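Local coordinates for protein putative PLP-dependent aminotransferase (Bacillus cereus ATCC 10987, PDB 3JU7) that probably works as a pyridoxal phosphate-dependent aminotransferase of the DegT/DnrJ/EryC1 family, at residues A[213-218]-A[226-231]; A[313-318]-A[348-353]; A[81-86]-A[102-107]; A[36-41]-A[238-243]. One frame throughout, in Å; residues are numbered along the deposited sequence.

Contact 1: residues A[213-218]-A[226-231]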
loop_
_atom_site.group_PDB
_atom_site.type_symbol
_atom_site.label_atom_id
_atom_site.label_comp_id
_atom_site.label_asym_id
_atom_site.label_seq_id
_atom_site.Cartn_x
_atom_site.Cartn_y
_atom_site.Cartn_z
ATOM N N LYS A 213 10.072 9.500 1.322
ATOM C CA LYS A 213 8.906 10.038 1.998
ATOM C C LYS A 213 7.984 10.733 1.008
ATOM O O LYS A 213 6.773 10.529 1.014
ATOM C CB LYS A 213 9.306 10.982 3.157
ATOM C CG LYS A 213 9.442 10.210 4.473
ATOM C CD LYS A 213 10.229 10.940 5.567
ATOM C CE LYS A 213 9.837 10.555 7.012
ATOM N NZ LYS A 213 8.863 9.412 7.163
ATOM N N ARG A 214 8.573 11.541 0.135
ATOM C CA ARG A 214 7.785 12.248 -0.838
ATOM C C ARG A 214 7.169 11.273 -1.828
ATOM O O ARG A 214 6.007 11.442 -2.173
ATOM C CB ARG A 214 8.638 13.239 -1.600
ATOM C CG ARG A 214 9.085 14.468 -0.786
ATOM C CD ARG A 214 9.742 15.435 -1.778
ATOM N NE ARG A 214 10.368 16.551 -1.108
ATOM C CZ ARG A 214 10.739 17.680 -1.693
ATOM N NH1 ARG A 214 10.549 17.874 -2.987
ATOM N NH2 ARG A 214 11.267 18.642 -0.957
HETATM N N MSE A 215 7.950 10.286 -2.278
HETATM C CA MSE A 215 7.431 9.278 -3.213
HETATM C C MSE A 215 6.177 8.556 -2.690
HETATM O O MSE A 215 5.240 8.325 -3.420
HETATM C CB MSE A 215 8.513 8.255 -3.564
HETATM C CG MSE A 215 9.573 8.838 -4.437
HETATM SE SE MSE A 215 10.998 7.590 -4.805
HETATM C CE MSE A 215 9.891 6.079 -5.561
ATOM N N GLY A 216 6.175 8.235 -1.402
ATOM C CA GLY A 216 5.030 7.594 -0.790
ATOM C C GLY A 216 3.838 8.507 -0.544
ATOM O O GLY A 216 2.823 8.042 -0.042
ATOM N N ASN A 217 3.989 9.794 -0.871
ATOM C CA ASN A 217 2.934 10.799 -0.820
ATOM C C ASN A 217 2.877 11.464 -2.195
ATOM O O ASN A 217 2.989 12.692 -2.328
ATOM C CB ASN A 217 3.227 11.835 0.304
ATOM C CG ASN A 217 2.096 12.864 0.487
ATOM O OD1 ASN A 217 0.896 12.547 0.384
ATOM N ND2 ASN A 217 2.480 14.089 0.775
ATOM N N PHE A 218 2.747 10.626 -3.232
ATOM C CA PHE A 218 2.471 11.079 -4.587
ATOM C C PHE A 218 3.567 11.931 -5.241
ATOM O O PHE A 218 3.286 12.715 -6.163
ATOM C CB PHE A 218 1.125 11.842 -4.610
ATOM C CG PHE A 218 0.027 11.146 -3.848
ATOM C CD1 PHE A 218 -0.622 10.052 -4.399
ATOM C CD2 PHE A 218 -0.333 11.561 -2.590
ATOM C CE1 PHE A 218 -1.610 9.398 -3.721
ATOM C CE2 PHE A 218 -1.334 10.891 -1.899
ATOM C CZ PHE A 218 -1.970 9.801 -2.484
ATOM N N CYS A 226 3.219 17.250 -7.865
ATOM C CA CYS A 226 3.946 16.035 -8.188
ATOM C C CYS A 226 5.165 16.298 -9.072
ATOM O O CYS A 226 5.049 16.620 -10.266
ATOM C CB CYS A 226 3.046 15.057 -8.935
ATOM S SG CYS A 226 3.926 13.524 -9.354
ATOM N N THR A 227 6.343 16.097 -8.502
ATOM C CA THR A 227 7.597 16.366 -9.227
ATOM C C THR A 227 8.474 15.148 -9.472
ATOM O O THR A 227 9.537 15.295 -10.059
ATOM C CB THR A 227 8.448 17.358 -8.467
ATOM O OG1 THR A 227 8.943 16.714 -7.297
ATOM C CG2 THR A 227 7.631 18.585 -8.106
HETATM N N MSE A 228 8.024 13.980 -9.014
HETATM C CA MSE A 228 8.727 12.724 -9.218
HETATM C C MSE A 228 7.756 11.527 -9.148
HETATM O O MSE A 228 6.642 11.628 -8.634
HETATM C CB MSE A 228 9.787 12.540 -8.128
HETATM C CG MSE A 228 9.218 12.539 -6.699
HETATM SE SE MSE A 228 10.605 12.404 -5.304
HETATM C CE MSE A 228 11.778 11.198 -6.145
HETATM N N MSE A 229 8.212 10.390 -9.625
HETATM C CA MSE A 229 7.453 9.152 -9.554
HETATM C C MSE A 229 7.069 8.885 -8.102
HETATM O O MSE A 229 7.815 9.187 -7.178
HETATM C CB MSE A 229 8.300 7.995 -10.090
HETATM C CG MSE A 229 7.577 6.697 -10.266
HETATM SE SE MSE A 229 6.055 7.004 -11.380
HETATM C CE MSE A 229 5.485 5.113 -11.480
ATOM N N GLY A 230 5.870 8.368 -7.902
ATOM C CA GLY A 230 5.357 8.145 -6.575
ATOM C C GLY A 230 4.013 7.465 -6.565
ATOM O O GLY A 230 3.437 7.096 -7.614
ATOM N N PHE A 231 3.519 7.290 -5.359
ATOM C CA PHE A 231 2.236 6.641 -5.163
ATOM C C PHE A 231 1.817 6.870 -3.719
ATOM O O PHE A 231 2.272 7.840 -3.087
ATOM C CB PHE A 231 2.287 5.152 -5.614
ATOM C CG PHE A 231 3.366 4.310 -4.966
ATOM C CD1 PHE A 231 4.066 4.716 -3.843
ATOM C CD2 PHE A 231 3.584 3.029 -5.419
ATOM C CE1 PHE A 231 5.017 3.890 -3.243
ATOM C CE2 PHE A 231 4.541 2.200 -4.805
ATOM C CZ PHE A 231 5.257 2.641 -3.716
#
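The backbone N of Phe-231 donates to Met-215 O, the carbonyl at the end of helix 206-215, over 2.8 Å, meeting it nearly along the C=O axis with an N-H...O angle of 167°. A second bond runs the other way: Phe-218 N donates to Phe-231 O, also at 2.8 Å, from a position tilted out of the carbonyl plane. The main chain of Phe-231 thus gives at its N and receives at its O, tying the turn after the helix to the returning loop. Phe-231 O also lies over one face of the Phe-218 ring, displaced toward the rim. At its own ring edge Phe-231 meets Gly-216 CA.

Farther along, two selenomethionine side chains cross at about a right angle. The bend at chi3 of Met-228 (-38°) sets both its SE and its CE beside Met-215 CG, CE at 3.7 Å, while Met-215 CG also packs against Met-229 O at 3.3 Å. Arg-214 adds its CB, 4.3 Å from Met-228 SE. Gly-230 passes close to the helix end, its CA 3.2 Å from Met-215 O; a CB here would fall on that oxygen.

The second subunit covers part of this contact. Its Trp-97 stacks on the Phe-231 ring and donates from NE1 to Gly-230 O, its Phe-88 meets Phe-218 edge-to-face, and its Gln-326 bonds Cys-226 N. Two backbone bonds therefore close the turn within the chain, while other backbone atoms are bonded across the interface, so that local fold and dimer share this main chain.

Contact 2: residues A[313-318]-A[348-353]; sequences IEARLY and VSLPLW
The edge of the Tyr-318 ring faces Ser-349 OG, which lies near the ring plane, 3.4 Å from CD2. This serine forms a single antiparallel beta bridge with Arg-316, a hydrogen-bonded pair that adds the 313-318 chain beside strand 347-350. A second flat group, the Arg-316 guanidinium, holds its partners at the edge and in its plane: NE and NH2 make a side-on salt bridge, both to Glu-314 OE2, and NH1 donates to Tyr-318 OH at 2.9 Å. Two neighbours thus fix its rotation, while the other carboxylate oxygen, Glu-314 OE1, accepts from Phe-7 N.

In the bridge, Ser-349 N donates to Arg-316 O at 2.7 Å, and Arg-316 N returns a bond to Ser-349 O at 3.0 Å. Ser-349 OG, placed anti to its carbonyl carbon (chi1 -59°), adds a third bond, accepting from Tyr-318 N at 3.1 Å. Val-348 and Leu-350 make backbone hydrogen bonds with Ile-293 and Met-291 of strand 291-294.

Apolar packing completes the join. The Ile-313 side chain crosses that of Pro-351 at about a right angle, CG2 touching CG, and Ala-315 CB sits against Leu-350 CD2 and Val-348 CG1. A water lies 2.6 Å from Ser-349 OG and donates to Tyr-318 O at 2.9 Å.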
loop_
_atom_site.group_PDB
_atom_site.type_symbol
_atom_site.label_atom_id
_atom_site.label_comp_id
_atom_site.label_asym_id
_atom_site.label_seq_id
_atom_site.Cartn_x
_atom_site.Cartn_y
_atom_site.Cartn_z
ATOM N N ILE A 313 0.448 -31.537 12.801
ATOM C CA ILE A 313 1.406 -30.432 12.788
ATOM C C ILE A 313 1.569 -29.833 11.402
ATOM O O ILE A 313 1.976 -30.512 10.456
ATOM C CB ILE A 313 2.781 -30.891 13.285
ATOM C CG1 ILE A 313 2.681 -31.474 14.706
ATOM C CG2 ILE A 313 3.766 -29.739 13.250
ATOM C CD1 ILE A 313 3.960 -32.146 15.154
ATOM N N GLU A 314 1.286 -28.546 11.283
ATOM C CA GLU A 314 1.428 -27.850 10.015
ATOM C C GLU A 314 2.823 -27.195 9.885
ATOM O O GLU A 314 3.100 -26.185 10.549
ATOM C CB GLU A 314 0.338 -26.774 9.892
ATOM C CG GLU A 314 0.279 -26.079 8.521
ATOM C CD GLU A 314 -0.289 -24.679 8.562
ATOM O OE1 GLU A 314 -0.840 -24.270 9.607
ATOM O OE2 GLU A 314 -0.145 -23.969 7.541
ATOM N N ALA A 315 3.692 -27.790 9.066
ATOM C CA ALA A 315 4.944 -27.166 8.631
ATOM C C ALA A 315 4.682 -26.590 7.247
ATOM O O ALA A 315 3.683 -26.925 6.626
ATOM C CB ALA A 315 6.069 -28.215 8.522
ATOM N N ARG A 316 5.592 -25.755 6.762
ATOM C CA ARG A 316 5.543 -25.300 5.382
ATOM C C ARG A 316 6.924 -25.454 4.728
ATOM O O ARG A 316 7.852 -25.948 5.362
ATOM C CB ARG A 316 5.035 -23.853 5.301
ATOM C CG ARG A 316 3.597 -23.706 5.756
ATOM C CD ARG A 316 3.065 -22.323 5.473
ATOM N NE ARG A 316 1.783 -22.098 6.123
ATOM C CZ ARG A 316 1.105 -20.946 6.106
ATOM N NH1 ARG A 316 1.550 -19.888 5.447
ATOM N NH2 ARG A 316 -0.053 -20.857 6.747
ATOM N N LEU A 317 7.030 -25.028 3.472
ATOM C CA LEU A 317 8.250 -25.134 2.686
ATOM C C LEU A 317 8.612 -23.773 2.064
ATOM O O LEU A 317 8.358 -23.540 0.884
ATOM C CB LEU A 317 8.031 -26.156 1.560
ATOM C CG LEU A 317 7.595 -27.572 1.937
ATOM C CD1 LEU A 317 7.200 -28.312 0.683
ATOM C CD2 LEU A 317 8.695 -28.315 2.724
ATOM N N TYR A 318 9.163 -22.872 2.876
ATOM C CA TYR A 318 9.719 -21.617 2.405
ATOM C C TYR A 318 11.221 -21.801 2.037
ATOM O O TYR A 318 12.057 -21.891 2.936
ATOM C CB TYR A 318 9.545 -20.548 3.510
ATOM C CG TYR A 318 8.091 -20.178 3.689
ATOM C CD1 TYR A 318 7.387 -19.552 2.651
ATOM C CD2 TYR A 318 7.396 -20.485 4.862
ATOM C CE1 TYR A 318 6.039 -19.223 2.785
ATOM C CE2 TYR A 318 6.040 -20.155 5.009
ATOM C CZ TYR A 318 5.369 -19.540 3.959
ATOM O OH TYR A 318 4.040 -19.218 4.070
ATOM N N VAL A 348 12.650 -27.091 5.088
ATOM C CA VAL A 348 11.402 -27.258 5.837
ATOM C C VAL A 348 11.263 -26.070 6.777
ATOM O O VAL A 348 12.274 -25.592 7.307
ATOM C CB VAL A 348 11.395 -28.589 6.649
ATOM C CG1 VAL A 348 10.203 -28.629 7.632
ATOM C CG2 VAL A 348 11.372 -29.796 5.691
ATOM N N SER A 349 10.024 -25.580 6.952
ATOM C CA SER A 349 9.710 -24.459 7.831
ATOM C C SER A 349 8.892 -24.982 9.005
ATOM O O SER A 349 7.745 -25.388 8.829
ATOM C CB SER A 349 8.911 -23.374 7.081
ATOM O OG SER A 349 9.622 -22.869 5.956
ATOM N N LEU A 350 9.479 -25.014 10.196
ATOM C CA LEU A 350 8.796 -25.631 11.324
ATOM C C LEU A 350 8.155 -24.543 12.159
ATOM O O LEU A 350 8.692 -23.434 12.276
ATOM C CB LEU A 350 9.724 -26.496 12.168
ATOM C CG LEU A 350 10.416 -27.672 11.480
ATOM C CD1 LEU A 350 11.407 -28.345 12.434
ATOM C CD2 LEU A 350 9.405 -28.685 10.977
ATOM N N PRO A 351 7.003 -24.852 12.753
ATOM C CA PRO A 351 6.326 -23.800 13.458
ATOM C C PRO A 351 7.074 -23.287 14.670
ATOM O O PRO A 351 7.710 -24.042 15.415
ATOM C CB PRO A 351 4.977 -24.423 13.852
ATOM C CG PRO A 351 5.042 -25.826 13.517
ATOM C CD PRO A 351 6.154 -26.034 12.557
ATOM N N LEU A 352 6.952 -21.985 14.847
ATOM C CA LEU A 352 7.488 -21.271 15.974
ATOM C C LEU A 352 6.611 -20.038 16.116
ATOM O O LEU A 352 6.401 -19.354 15.153
ATOM C CB LEU A 352 8.935 -20.883 15.704
ATOM C CG LEU A 352 9.795 -20.354 16.861
ATOM C CD1 LEU A 352 11.303 -20.507 16.504
ATOM C CD2 LEU A 352 9.468 -18.934 17.181
ATOM N N TRP A 353 6.034 -19.802 17.291
ATOM C CA TRP A 353 5.232 -18.605 17.548
ATOM C C TRP A 353 5.180 -18.362 19.040
ATOM O O TRP A 353 5.448 -19.281 19.816
ATOM C CB TRP A 353 3.798 -18.693 16.998
ATOM C CG TRP A 353 3.247 -20.072 16.816
ATOM C CD1 TRP A 353 3.253 -20.798 15.662
ATOM C CD2 TRP A 353 2.612 -20.892 17.802
ATOM N NE1 TRP A 353 2.658 -22.011 15.863
ATOM C CE2 TRP A 353 2.259 -22.099 17.171
ATOM C CE3 TRP A 353 2.309 -20.724 19.150
ATOM C CZ2 TRP A 353 1.616 -23.122 17.836
ATOM C CZ3 TRP A 353 1.670 -21.734 19.814
ATOM C CH2 TRP A 353 1.333 -22.925 19.162
HETATM O O HOH W 1 12.244 -22.606 5.756
#

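Contact 3: residues A[81-86]-A[102-107]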
loop_
_atom_site.group_PDB
_atom_site.type_symbol
_atom_site.label_atom_id
_atom_site.label_comp_id
_atom_site.label_asym_id
_atom_site.label_seq_id
_atom_site.Cartn_x
_atom_site.Cartn_y
_atom_site.Cartn_z
ATOM N N ALA A 81 17.071 -6.655 -12.275
ATOM C CA ALA A 81 17.278 -6.619 -10.818
ATOM C C ALA A 81 17.913 -7.966 -10.444
ATOM O O ALA A 81 17.257 -9.011 -10.578
ATOM C CB ALA A 81 15.944 -6.434 -10.076
ATOM N N LEU A 82 19.184 -7.966 -10.045
ATOM C CA LEU A 82 19.881 -9.227 -9.696
ATOM C C LEU A 82 19.495 -9.578 -8.247
ATOM O O LEU A 82 19.661 -8.762 -7.329
ATOM C CB LEU A 82 21.396 -9.083 -9.826
ATOM C CG LEU A 82 22.004 -9.183 -11.214
ATOM C CD1 LEU A 82 21.201 -8.385 -12.270
ATOM C CD2 LEU A 82 23.459 -8.746 -11.116
HETATM N N MSE A 83 18.904 -10.750 -8.065
HETATM C CA MSE A 83 18.414 -11.176 -6.762
HETATM C C MSE A 83 18.424 -12.696 -6.681
HETATM O O MSE A 83 18.497 -13.381 -7.679
HETATM C CB MSE A 83 16.982 -10.676 -6.533
HETATM C CG MSE A 83 16.008 -11.195 -7.597
HETATM SE SE MSE A 83 14.167 -10.629 -7.393
HETATM C CE MSE A 83 14.384 -8.721 -7.573
ATOM N N PRO A 84 18.307 -13.229 -5.482
ATOM C CA PRO A 84 18.137 -14.670 -5.375
ATOM C C PRO A 84 16.757 -15.118 -5.845
ATOM O O PRO A 84 15.812 -14.315 -5.819
ATOM C CB PRO A 84 18.275 -14.908 -3.881
ATOM C CG PRO A 84 17.770 -13.620 -3.271
ATOM C CD PRO A 84 18.388 -12.576 -4.160
ATOM N N SER A 85 16.656 -16.372 -6.300
ATOM C CA SER A 85 15.371 -17.035 -6.532
ATOM C C SER A 85 14.799 -17.467 -5.179
ATOM O O SER A 85 13.576 -17.420 -4.934
ATOM C CB SER A 85 15.564 -18.270 -7.419
ATOM O OG SER A 85 14.381 -19.038 -7.510
ATOM N N PHE A 86 15.698 -17.854 -4.281
ATOM C CA PHE A 86 15.300 -18.348 -2.968
ATOM C C PHE A 86 14.906 -17.165 -2.085
ATOM O O PHE A 86 15.675 -16.704 -1.246
ATOM C CB PHE A 86 16.438 -19.179 -2.366
ATOM C CG PHE A 86 16.065 -19.931 -1.115
ATOM C CD1 PHE A 86 15.407 -21.148 -1.192
ATOM C CD2 PHE A 86 16.426 -19.447 0.140
ATOM C CE1 PHE A 86 15.076 -21.863 -0.045
ATOM C CE2 PHE A 86 16.115 -20.167 1.308
ATOM C CZ PHE A 86 15.426 -21.377 1.208
ATOM N N PRO A 102 13.505 -9.550 -13.145
ATOM C CA PRO A 102 14.423 -10.223 -12.245
ATOM C C PRO A 102 15.442 -11.024 -13.064
ATOM O O PRO A 102 15.148 -11.470 -14.191
ATOM C CB PRO A 102 13.507 -11.151 -11.433
ATOM C CG PRO A 102 12.111 -10.510 -11.564
ATOM C CD PRO A 102 12.104 -9.938 -12.936
ATOM N N TYR A 103 16.648 -11.123 -12.514
ATOM C CA TYR A 103 17.718 -11.987 -13.020
ATOM C C TYR A 103 18.237 -12.787 -11.820
ATOM O O TYR A 103 18.907 -12.233 -10.919
ATOM C CB TYR A 103 18.836 -11.164 -13.624
ATOM C CG TYR A 103 19.758 -11.930 -14.582
ATOM C CD1 TYR A 103 20.467 -13.065 -14.176
ATOM C CD2 TYR A 103 19.906 -11.506 -15.897
ATOM C CE1 TYR A 103 21.313 -13.727 -15.048
ATOM C CE2 TYR A 103 20.741 -12.176 -16.774
ATOM C CZ TYR A 103 21.433 -13.275 -16.346
ATOM O OH TYR A 103 22.239 -13.908 -17.261
ATOM N N PHE A 104 17.913 -14.083 -11.786
ATOM C CA PHE A 104 18.150 -14.851 -10.572
ATOM C C PHE A 104 19.593 -15.376 -10.458
ATOM O O PHE A 104 20.171 -15.888 -11.438
ATOM C CB PHE A 104 17.163 -16.006 -10.463
ATOM C CG PHE A 104 15.726 -15.594 -10.380
ATOM C CD1 PHE A 104 15.251 -14.875 -9.286
ATOM C CD2 PHE A 104 14.832 -15.950 -11.368
ATOM C CE1 PHE A 104 13.920 -14.523 -9.195
ATOM C CE2 PHE A 104 13.499 -15.590 -11.280
ATOM C CZ PHE A 104 13.048 -14.869 -10.198
ATOM N N ILE A 105 20.134 -15.271 -9.233
ATOM C CA ILE A 105 21.504 -15.625 -8.892
ATOM C C ILE A 105 21.444 -16.751 -7.835
ATOM O O ILE A 105 20.727 -16.634 -6.804
ATOM C CB ILE A 105 22.245 -14.376 -8.293
ATOM C CG1 ILE A 105 22.104 -13.149 -9.214
ATOM C CG2 ILE A 105 23.758 -14.660 -7.900
ATOM C CD1 ILE A 105 22.592 -13.320 -10.639
ATOM N N ASP A 106 22.243 -17.803 -8.044
ATOM C CA ASP A 106 22.322 -18.912 -7.093
ATOM C C ASP A 106 22.765 -18.499 -5.676
ATOM O O ASP A 106 23.408 -17.453 -5.484
ATOM C CB ASP A 106 23.295 -19.948 -7.598
ATOM C CG ASP A 106 22.888 -21.352 -7.223
ATOM O OD1 ASP A 106 21.721 -21.555 -6.768
ATOM O OD2 ASP A 106 23.730 -22.247 -7.440
ATOM N N ILE A 107 22.447 -19.345 -4.699
ATOM C CA ILE A 107 22.799 -19.081 -3.288
ATOM C C ILE A 107 23.929 -20.028 -2.812
ATOM O O ILE A 107 24.168 -21.066 -3.412
ATOM C CB ILE A 107 21.553 -19.249 -2.357
ATOM C CG1 ILE A 107 20.864 -20.628 -2.543
ATOM C CG2 ILE A 107 20.505 -18.161 -2.630
ATOM C CD1 ILE A 107 19.916 -20.997 -1.384
HETATM O O HOH W 2 18.774 -18.237 -5.800
#
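Backbone hydrogen bonds join parallel strands 80-84 and 101-105, which with helix 90-97 between them make a beta-alpha-beta crossover. Tyr-103 N donates to Ala-81 O at 2.9 Å, Met-83 N to Tyr-103 O at 3.2 Å, and Ile-105 N to Met-83 O at 2.9 Å. Each donor approaches from outside the carbonyl plane. The N-to-C directions of the short strand segments differ by 40°. CA-H...O contacts run beside these bonds, among them Phe-104 CA to Met-83 O at 3.3 Å.

The ladder then opens. Ser-85 N and Ile-105 O are bridged by one water, which accepts from the first and donates to the second at 2.7 Å.

Side chains sort onto two faces. On that of Ala-81, Met-83, Pro-102 and Phe-104, the selenium of Met-83 lies 4.1 Å from Pro-102 CB and makes an oblique Met-aromatic contact with the Phe-104 ring; helix 90-97 covers this side. The Phe-104 ring turns its edge to Met-83 O and Pro-84 O, while CD1 reaches Ser-85 CA. On the opposite face Leu-82 and Tyr-103 lie side by side, CD1 of the leucine 3.9 Å from the CB of the tyrosine, and helix 116-126 packs on Leu-82. Beyond the strands, Ile-107 CD1 reaches Phe-86 CG and CB.

Between the two segments the polar links are thus backbone bonds and one water, and polar side-chain ends find partners outside them, Ser-85 OG with His-324 and Tyr-103 OH with Lys-122, while apolar side chains pack on both faces.

Contact 4: residues A[36-41]-A[238-243]; sequences PINQRF and YAAAIG
Phe-41 lays one face of its ring over Gly-243, whose CA stands 3.9 Å from the ring centroid and 26° off the normal, a CH-pi contact. CG anti to the backbone N (chi1 -179°) sends the ring across to the neighbouring helix, where CE1 comes within 3.4 Å of Gly-243 C. Ala-240 O lies over the same face, displaced toward the rim. With no side chain on Gly-243, the aromatic ring can rest directly on the helix backbone.

One turn earlier, Ala-240 CB is set between Ile-37 and Asn-38, 3.7 Å from Ile-37 CG2 and 3.6 Å from Asn-38 CA. The same CG2 branch of Ile-37 reaches Ala-241 N at 3.5 Å. Such small residues let helices 36-48 and 237-248 pack closely: the axes of the two short segments pass 8.2 Å apart at 34°.

Glu-237, just before the second segment, accepts from Ile-37 N and Asn-38 N with its two carboxylate oxygens. Asn-38 OD1 turns to Thr-58 OG1. The join has no hydrogen bond between 36-41 and 238-243 themselves and rests on close packing of apolar side chains against small residues and backbone, with a polar attachment at the first turn of helix 36-48.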
loop_
_atom_site.group_PDB
_atom_site.type_symbol
_atom_site.label_atom_id
_atom_site.label_comp_id
_atom_site.label_asym_id
_atom_site.label_seq_id
_atom_site.Cartn_x
_atom_site.Cartn_y
_atom_site.Cartn_z
ATOM N N PRO A 36 2.102 12.893 13.956
ATOM C CA PRO A 36 3.039 12.964 15.082
ATOM C C PRO A 36 3.368 11.605 15.714
ATOM O O PRO A 36 4.438 11.453 16.254
ATOM C CB PRO A 36 2.309 13.846 16.119
ATOM C CG PRO A 36 1.060 14.253 15.523
ATOM C CD PRO A 36 0.860 13.637 14.185
ATOM N N ILE A 37 2.441 10.651 15.672
ATOM C CA ILE A 37 2.649 9.321 16.267
ATOM C C ILE A 37 3.587 8.562 15.353
ATOM O O ILE A 37 4.545 7.931 15.816
ATOM C CB ILE A 37 1.290 8.601 16.518
ATOM C CG1 ILE A 37 0.566 9.327 17.653
ATOM C CG2 ILE A 37 1.450 7.096 16.864
ATOM C CD1 ILE A 37 -0.874 9.186 17.538
ATOM N N ASN A 38 3.375 8.682 14.050
ATOM C CA ASN A 38 4.344 8.119 13.103
ATOM C C ASN A 38 5.735 8.728 13.274
ATOM O O ASN A 38 6.739 8.021 13.323
ATOM C CB ASN A 38 3.867 8.315 11.695
ATOM C CG ASN A 38 4.647 7.486 10.692
ATOM O OD1 ASN A 38 4.355 6.299 10.461
ATOM N ND2 ASN A 38 5.624 8.113 10.064
ATOM N N GLN A 39 5.823 10.039 13.399
ATOM C CA GLN A 39 7.136 10.644 13.636
ATOM C C GLN A 39 7.723 10.104 14.937
ATOM O O GLN A 39 8.926 9.846 15.002
ATOM C CB GLN A 39 7.091 12.156 13.745
ATOM C CG GLN A 39 6.639 12.922 12.505
ATOM C CD GLN A 39 6.317 14.377 12.828
ATOM O OE1 GLN A 39 7.102 15.065 13.528
ATOM N NE2 GLN A 39 5.169 14.860 12.343
ATOM N N ARG A 40 6.892 9.962 15.973
ATOM C CA ARG A 40 7.395 9.495 17.281
ATOM C C ARG A 40 7.934 8.089 17.130
ATOM O O ARG A 40 9.000 7.771 17.623
ATOM C CB ARG A 40 6.308 9.524 18.359
ATOM C CG ARG A 40 6.815 9.202 19.775
ATOM C CD ARG A 40 5.680 9.101 20.815
ATOM N NE ARG A 40 4.881 10.308 20.757
ATOM C CZ ARG A 40 3.619 10.431 21.130
ATOM N NH1 ARG A 40 2.948 9.416 21.653
ATOM N NH2 ARG A 40 3.035 11.608 20.995
ATOM N N PHE A 41 7.212 7.265 16.387
ATOM C CA PHE A 41 7.598 5.886 16.157
ATOM C C PHE A 41 8.979 5.819 15.478
ATOM O O PHE A 41 9.857 5.060 15.910
ATOM C CB PHE A 41 6.503 5.206 15.311
ATOM C CG PHE A 41 6.745 3.744 15.005
ATOM C CD1 PHE A 41 7.373 2.888 15.927
ATOM C CD2 PHE A 41 6.268 3.203 13.813
ATOM C CE1 PHE A 41 7.554 1.522 15.635
ATOM C CE2 PHE A 41 6.440 1.853 13.515
ATOM C CZ PHE A 41 7.086 1.005 14.419
ATOM N N TYR A 238 -2.736 5.011 13.238
ATOM C CA TYR A 238 -3.185 3.872 13.978
ATOM C C TYR A 238 -2.153 2.731 13.950
ATOM O O TYR A 238 -1.811 2.166 14.996
ATOM C CB TYR A 238 -4.511 3.415 13.403
ATOM C CG TYR A 238 -5.661 4.413 13.527
ATOM C CD1 TYR A 238 -6.244 4.680 14.769
ATOM C CD2 TYR A 238 -6.214 5.045 12.396
ATOM C CE1 TYR A 238 -7.308 5.546 14.887
ATOM C CE2 TYR A 238 -7.285 5.907 12.524
ATOM C CZ TYR A 238 -7.827 6.154 13.773
ATOM O OH TYR A 238 -8.880 7.016 13.942
ATOM N N ALA A 239 -1.655 2.412 12.764
ATOM C CA ALA A 239 -0.556 1.480 12.611
ATOM C C ALA A 239 0.670 1.940 13.409
ATOM O O ALA A 239 1.248 1.139 14.141
ATOM C CB ALA A 239 -0.197 1.264 11.130
ATOM N N ALA A 240 1.041 3.218 13.333
ATOM C CA ALA A 240 2.180 3.720 14.154
ATOM C C ALA A 240 1.948 3.531 15.642
ATOM O O ALA A 240 2.882 3.245 16.387
ATOM C CB ALA A 240 2.443 5.162 13.879
ATOM N N ALA A 241 0.703 3.717 16.084
ATOM C CA ALA A 241 0.323 3.522 17.498
ATOM C C ALA A 241 0.691 2.108 17.958
ATOM O O ALA A 241 1.319 1.931 18.999
ATOM C CB ALA A 241 -1.193 3.762 17.692
ATOM N N ILE A 242 0.329 1.106 17.150
ATOM C CA ILE A 242 0.642 -0.274 17.491
ATOM C C ILE A 242 2.162 -0.472 17.414
ATOM O O ILE A 242 2.750 -1.099 18.282
ATOM C CB ILE A 242 -0.127 -1.303 16.613
ATOM C CG1 ILE A 242 -1.641 -1.070 16.770
ATOM C CG2 ILE A 242 0.223 -2.716 17.040
ATOM C CD1 ILE A 242 -2.519 -2.161 16.281
ATOM N N GLY A 243 2.806 0.096 16.401
ATOM C CA GLY A 243 4.255 -0.008 16.323
ATOM C C GLY A 243 4.947 0.489 17.571
ATOM O O GLY A 243 5.860 -0.167 18.105
#

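In the fold
Contacts 1 and 4 are neighbours, with nearest atoms about 5 Å apart; they involve the consecutive helices 206-215 and 237-248, and both reach the second subunit. Contacts 2 and 3 touch directly, Tyr-318 O packing 3.8 Å from Phe-86 CZ, although their centres are 24 Å apart. The two pairs are well separated: contacts 1 and 2 lie on opposite sides of the chain's centre, 38 Å between centres, as do contacts 3 and 4, at 34 Å. Contacts 1, 2 and 3 lie away from Lys-191, the predicted pyridoxal phosphate lysine, which is not modelled. In contact 4 the Ala-241 side chain is about 9 Å from that of Asp-20, seen to bind calcium though not in this chain, and about 10 Å from a bound calcium ion.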